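Local coordinates for protein colicin-D (Escherichia coli, PDB 5ZNM) that kills Escherichia coli and closely related bacteria as a plasmid-encoded toxin, stopping protein synthesis through the RNase activity of its C-terminal tRNase domain, at residues S56-M61 and M127-A132; L48-T53 and R260-W265. All coordinates share one frame; numbering follows the deposited sequence.

Overall arrangement
Both contacts lie in the core of the central domain, away from the C-terminal tRNase domain, with centres about 7 Å apart. Contact 1 joins strands 56-61 and 126-131, second and third in an antiparallel five-stranded sheet. Contact 2 sets strand 49-51, an edge strand of a mixed four-stranded sheet, against strand 262-267 at one margin of the five-stranded sheet. Along the chain the order is 48-53, 56-61, 127-132, 260-265, so both segments of contact 1 fall between those of contact 2. Gln58, Met127 and Ser129 of contact 1 touch residues 49-51 of contact 2; strands 49-51 and 56-61 are consecutive but enter different sheets, and these touches pack one sheet on the other.

Contact 1 of 2, residues S56-M61 and M127-A132; sequences SVQLAM and MFSLSA
Gln58 and Ser129 face each other as a hydrogen-bonded pair of two antiparallel strands: Gln58 N reaches Ser129 O at 2.9 Å, and Ser129 N returns to Gln58 O. Ala60 and Met127 repeat the pattern, the bond from Ala60 N to Met127 O (2.8 Å) being nearly straight at 170°. Between them lies the non-hydrogen-bonded pair Leu59-Phe128. The tightly packed, apolar side carries Leu59 and Phe128. Val57 CG1, anti to the backbone N (chi1 178°), comes obliquely to the far end of the Phe128 ring, 3.5 Å from Phe128 CZ, while Leu59 CB meets the ring edge near its plane at CD1. Val57 CG2 lies alongside Leu130 CB, and Phe80 of helix 79-86 packs on Phe128 and Leu130. The opposite face is mixed, with Ala60 and Met127 beside Gln58 and Ser129. Here Met127 bends at its thioether to bring CE to 4.0 Å from Ala60 CB, and Gln58 extends so that its NE2 donates to Ser56 OG (2.9 Å), with the hydroxyl in the amide plane; NE2 also bonds Asn51 O, and Ser56 OG bonds Thr53 O. Toward Ser131, which is partly exposed, direct pairing gives way to water: one molecule bridges Ser56 O and Ser129 OG, 2.8 Å from the latter, and a second accepts from Ser131 N and gives Ser56 O a weak bond. Backbone bonds thus join the strands from Gln58 to Ala60, whereas at the Ser56-Ser131 end two waters and Arg266 NH2 satisfy Ser56 O.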
loop_
_atom_site.group_PDB
_atom_site.type_symbol
_atom_site.label_atom_id
_atom_site.label_comp_id
_atom_site.label_asym_id
_atom_site.label_seq_id
_atom_site.Cartn_x
_atom_site.Cartn_y
_atom_site.Cartn_z
ATOM N N SER A 56 8.159 1.550 -1.659
ATOM C CA SER A 56 6.932 1.453 -2.430
ATOM C C SER A 56 7.189 0.743 -3.754
ATOM O O SER A 56 8.308 0.701 -4.260
ATOM C CB SER A 56 6.339 2.849 -2.675
ATOM O OG SER A 56 7.205 3.652 -3.481
ATOM N N VAL A 57 6.129 0.155 -4.287
ATOM C CA VAL A 57 6.096 -0.338 -5.664
ATOM C C VAL A 57 5.296 0.660 -6.481
ATOM O O VAL A 57 4.237 1.124 -6.042
ATOM C CB VAL A 57 5.464 -1.743 -5.738
ATOM C CG1 VAL A 57 5.383 -2.226 -7.200
ATOM C CG2 VAL A 57 6.243 -2.730 -4.874
ATOM N N GLN A 58 5.788 0.999 -7.674
ATOM C CA GLN A 58 5.120 2.015 -8.468
ATOM C C GLN A 58 5.037 1.577 -9.919
ATOM O O GLN A 58 5.934 0.906 -10.443
ATOM C CB GLN A 58 5.838 3.367 -8.396
ATOM C CG GLN A 58 5.746 4.026 -7.013
ATOM C CD GLN A 58 6.644 5.258 -6.903
ATOM O OE1 GLN A 58 6.786 6.018 -7.858
ATOM N NE2 GLN A 58 7.268 5.451 -5.724
ATOM N N LEU A 59 3.957 1.995 -10.568
ATOM C CA LEU A 59 3.779 1.798 -12.002
ATOM C C LEU A 59 3.328 3.123 -12.577
ATOM O O LEU A 59 2.272 3.635 -12.195
ATOM C CB LEU A 59 2.758 0.698 -12.294
ATOM C CG LEU A 59 2.387 0.495 -13.759
ATOM C CD1 LEU A 59 3.603 0.114 -14.576
ATOM C CD2 LEU A 59 1.306 -0.577 -13.894
ATOM N N ALA A 60 4.135 3.698 -13.458
ATOM C CA ALA A 60 3.804 4.969 -14.077
ATOM C C ALA A 60 3.599 4.751 -15.565
ATOM O O ALA A 60 4.300 3.948 -16.189
ATOM C CB ALA A 60 4.900 6.022 -13.830
ATOM N N MET A 61 2.619 5.451 -16.119
ATOM C CA MET A 61 2.324 5.395 -17.544
ATOM C C MET A 61 2.103 6.820 -18.033
ATOM O O MET A 61 1.371 7.582 -17.396
ATOM C CB MET A 61 1.095 4.521 -17.806
ATOM C CG MET A 61 1.226 3.085 -17.285
ATOM S SD MET A 61 -0.280 2.424 -16.499
ATOM C CE MET A 61 -0.269 3.315 -14.935
ATOM N N MET A 127 6.750 2.549 -16.759
ATOM C CA MET A 127 7.878 2.478 -15.842
ATOM C C MET A 127 7.408 1.789 -14.570
ATOM O O MET A 127 6.408 2.200 -13.977
ATOM C CB MET A 127 8.416 3.880 -15.532
ATOM C CG MET A 127 9.597 3.914 -14.574
ATOM S SD MET A 127 10.290 5.589 -14.433
ATOM C CE MET A 127 8.868 6.455 -13.785
ATOM N N PHE A 128 8.111 0.735 -14.181
ATOM C CA PHE A 128 7.770 -0.069 -13.013
ATOM C C PHE A 128 8.965 -0.091 -12.076
ATOM O O PHE A 128 10.104 -0.248 -12.524
ATOM C CB PHE A 128 7.398 -1.501 -13.430
ATOM C CG PHE A 128 6.911 -2.359 -12.292
ATOM C CD1 PHE A 128 5.636 -2.192 -11.773
ATOM C CD2 PHE A 128 7.727 -3.330 -11.740
ATOM C CE1 PHE A 128 5.185 -2.984 -10.717
ATOM C CE2 PHE A 128 7.278 -4.126 -10.683
ATOM C CZ PHE A 128 6.012 -3.949 -10.175
ATOM N N SER A 129 8.724 0.086 -10.777
ATOM C CA SER A 129 9.851 0.220 -9.861
ATOM C C SER A 129 9.509 -0.386 -8.511
ATOM O O SER A 129 8.353 -0.365 -8.076
ATOM C CB SER A 129 10.271 1.685 -9.675
ATOM O OG SER A 129 9.181 2.449 -9.197
ATOM N N LEU A 130 10.533 -0.933 -7.859
ATOM C CA LEU A 130 10.386 -1.547 -6.545
ATOM C C LEU A 130 11.757 -1.615 -5.900
ATOM O O LEU A 130 12.777 -1.395 -6.552
ATOM C CB LEU A 130 9.773 -2.950 -6.618
ATOM C CG LEU A 130 10.143 -3.974 -7.702
ATOM C CD1 LEU A 130 11.586 -3.978 -8.092
ATOM C CD2 LEU A 130 9.748 -5.371 -7.239
ATOM N N SER A 131 11.769 -1.969 -4.617
ATOM C CA SER A 131 13.027 -2.016 -3.881
ATOM C C SER A 131 13.998 -2.990 -4.531
ATOM O O SER A 131 13.636 -4.122 -4.879
ATOM C CB SER A 131 12.778 -2.405 -2.429
ATOM O OG SER A 131 12.132 -1.337 -1.749
ATOM N N ALA A 132 15.236 -2.541 -4.704
ATOM C CA ALA A 132 16.226 -3.353 -5.396
ATOM C C ALA A 132 16.792 -4.435 -4.497
ATOM O O ALA A 132 17.224 -5.479 -4.990
ATOM C CB ALA A 132 17.365 -2.476 -5.912
HETATM O O HOH W 1 9.082 2.581 -6.409
HETATM O O HOH W 2 9.349 -2.164 -3.007
#

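Contact 2 of 2, residues L48-T53 and R260-W265; sequences LVLNNT and RDFIYW
Strands 49-51 and 262-265 belong to different sheets; their axes approach to 11.0 Å and run at 46° to one another, leaving the gap to side chains. Leu50 and Tyr264 reach into it from opposite directions. Leu50 CD1 lies obliquely against the phenol, 3.8 Å from Tyr264 CE1, and also meets the edge of the Phe262 ring at CZ (4.2 Å). With Tyr264 CG between its own backbone N and carbonyl carbon (chi1 84°), the ring is carried across the gap and its hydroxyl ends beside Asn52. There the Asn52 amide comes in at the ring edge, with the two flat groups only 24° apart. Asn52 ND2 lies in the ring plane, 2.9 Å from Tyr264 OH, but the angle is too poor for a hydrogen bond; Asn52 OD1 is hydrogen-bonded to a glycerol that probably comes from the crystallisation liquor. Leu50 also packs on Met127 and Ser129 of strand 126-131, while Ile209 and Val279 touch Phe262. The two sheets are thus joined here by a small apolar cluster in which Leu50 CD1 meets both rings, with polar groups gathered at the phenol end, so that cohesion rests mainly on van der Waals packing.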
loop_
_atom_site.group_PDB
_atom_site.type_symbol
_atom_site.label_atom_id
_atom_site.label_comp_id
_atom_site.label_asym_id
_atom_site.label_seq_id
_atom_site.Cartn_x
_atom_site.Cartn_y
_atom_site.Cartn_z
ATOM N N LEU A 48 7.319 10.920 -17.299
ATOM C CA LEU A 48 7.362 9.737 -16.447
ATOM C C LEU A 48 7.923 10.172 -15.107
ATOM O O LEU A 48 9.025 10.727 -15.051
ATOM C CB LEU A 48 8.243 8.645 -17.044
ATOM C CG LEU A 48 7.737 7.820 -18.220
ATOM C CD1 LEU A 48 8.911 7.009 -18.741
ATOM C CD2 LEU A 48 6.602 6.904 -17.765
ATOM N N VAL A 49 7.177 9.923 -14.033
ATOM C CA VAL A 49 7.565 10.391 -12.709
ATOM C C VAL A 49 7.756 9.199 -11.779
ATOM O O VAL A 49 6.898 8.303 -11.709
ATOM C CB VAL A 49 6.527 11.368 -12.126
ATOM C CG1 VAL A 49 6.999 11.917 -10.757
ATOM C CG2 VAL A 49 6.236 12.478 -13.119
ATOM N N LEU A 50 8.889 9.197 -11.082
ATOM C CA LEU A 50 9.138 8.384 -9.901
ATOM C C LEU A 50 8.839 9.206 -8.654
ATOM O O LEU A 50 9.268 10.360 -8.548
ATOM C CB LEU A 50 10.598 7.926 -9.856
ATOM C CG LEU A 50 11.077 6.934 -10.902
ATOM C CD1 LEU A 50 12.595 6.985 -11.030
ATOM C CD2 LEU A 50 10.590 5.540 -10.498
ATOM N N ASN A 51 8.123 8.620 -7.707
ATOM C CA ASN A 51 7.929 9.253 -6.414
ATOM C C ASN A 51 8.918 8.666 -5.419
ATOM O O ASN A 51 9.207 7.469 -5.457
ATOM C CB ASN A 51 6.494 9.065 -5.919
ATOM C CG ASN A 51 5.499 9.874 -6.716
ATOM O OD1 ASN A 51 5.858 10.889 -7.327
ATOM N ND2 ASN A 51 4.233 9.439 -6.709
ATOM N N ASN A 52 9.445 9.504 -4.520
ATOM C CA ASN A 52 10.332 8.990 -3.484
ATOM C C ASN A 52 9.566 8.536 -2.234
ATOM O O ASN A 52 10.044 8.704 -1.116
ATOM C CB ASN A 52 11.412 10.019 -3.134
ATOM C CG ASN A 52 12.597 9.984 -4.104
ATOM O OD1 ASN A 52 13.571 10.730 -3.953
ATOM N ND2 ASN A 52 12.519 9.117 -5.094
ATOM N N THR A 53 8.378 7.973 -2.416
ATOM C CA THR A 53 7.678 7.242 -1.367
ATOM C C THR A 53 8.474 6.001 -0.972
ATOM O O THR A 53 8.668 5.098 -1.787
ATOM C CB THR A 53 6.305 6.835 -1.896
ATOM O OG1 THR A 53 5.693 7.978 -2.517
ATOM C CG2 THR A 53 5.421 6.310 -0.764
ATOM N N ARG A 260 16.066 -1.049 -20.720
ATOM C CA ARG A 260 16.485 0.238 -20.186
ATOM C C ARG A 260 16.112 0.246 -18.708
ATOM O O ARG A 260 15.194 0.953 -18.292
ATOM C CB ARG A 260 15.840 1.387 -20.925
ATOM C CG ARG A 260 15.902 1.266 -22.415
ATOM C CD ARG A 260 15.097 2.370 -23.012
ATOM N NE ARG A 260 15.888 3.578 -23.199
ATOM C CZ ARG A 260 15.372 4.711 -23.660
ATOM N NH1 ARG A 260 14.064 4.765 -23.953
ATOM N NH2 ARG A 260 16.153 5.774 -23.845
ATOM N N ASP A 261 16.775 -0.598 -17.933
ATOM C CA ASP A 261 16.524 -0.668 -16.499
ATOM C C ASP A 261 17.716 -0.096 -15.746
ATOM O O ASP A 261 18.837 -0.036 -16.260
ATOM C CB ASP A 261 16.243 -2.114 -16.055
ATOM C CG ASP A 261 17.306 -3.082 -16.537
ATOM O OD1 ASP A 261 17.893 -2.823 -17.607
ATOM O OD2 ASP A 261 17.553 -4.095 -15.851
ATOM N N PHE A 262 17.465 0.353 -14.517
ATOM C CA PHE A 262 18.541 0.968 -13.753
ATOM C C PHE A 262 18.195 0.897 -12.275
ATOM O O PHE A 262 17.101 0.481 -11.892
ATOM C CB PHE A 262 18.779 2.420 -14.192
ATOM C CG PHE A 262 17.604 3.351 -13.940
ATOM C CD1 PHE A 262 16.576 3.468 -14.873
ATOM C CD2 PHE A 262 17.553 4.134 -12.782
ATOM C CE1 PHE A 262 15.514 4.328 -14.663
ATOM C CE2 PHE A 262 16.496 4.997 -12.553
ATOM C CZ PHE A 262 15.464 5.098 -13.499
ATOM N N ILE A 263 19.148 1.309 -11.448
ATOM C CA ILE A 263 18.944 1.447 -10.013
ATOM C C ILE A 263 19.247 2.891 -9.630
ATOM O O ILE A 263 20.166 3.508 -10.187
ATOM C CB ILE A 263 19.830 0.445 -9.239
ATOM C CG1 ILE A 263 19.307 -0.977 -9.485
ATOM C CG2 ILE A 263 19.860 0.759 -7.744
ATOM C CD1 ILE A 263 20.243 -2.070 -9.048
ATOM N N TYR A 264 18.432 3.457 -8.740
ATOM C CA TYR A 264 18.768 4.733 -8.115
ATOM C C TYR A 264 18.456 4.637 -6.624
ATOM O O TYR A 264 17.792 3.699 -6.161
ATOM C CB TYR A 264 18.031 5.909 -8.774
ATOM C CG TYR A 264 16.632 6.151 -8.268
ATOM C CD1 TYR A 264 15.612 5.220 -8.483
ATOM C CD2 TYR A 264 16.325 7.301 -7.566
ATOM C CE1 TYR A 264 14.326 5.443 -8.013
ATOM C CE2 TYR A 264 15.048 7.527 -7.084
ATOM C CZ TYR A 264 14.052 6.605 -7.311
ATOM O OH TYR A 264 12.784 6.851 -6.817
ATOM N N TRP A 265 18.954 5.613 -5.863
ATOM C CA TRP A 265 18.760 5.653 -4.415
ATOM C C TRP A 265 17.781 6.758 -4.032
ATOM O O TRP A 265 17.810 7.838 -4.625
ATOM C CB TRP A 265 20.086 5.908 -3.697
ATOM C CG TRP A 265 21.076 4.829 -3.858
ATOM C CD1 TRP A 265 22.017 4.719 -4.845
ATOM C CD2 TRP A 265 21.244 3.695 -3.009
ATOM N NE1 TRP A 265 22.759 3.584 -4.660
ATOM C CE2 TRP A 265 22.309 2.936 -3.537
ATOM C CE3 TRP A 265 20.599 3.247 -1.845
ATOM C CZ2 TRP A 265 22.744 1.753 -2.952
ATOM C CZ3 TRP A 265 21.035 2.070 -1.258
ATOM C CH2 TRP A 265 22.100 1.334 -1.818
#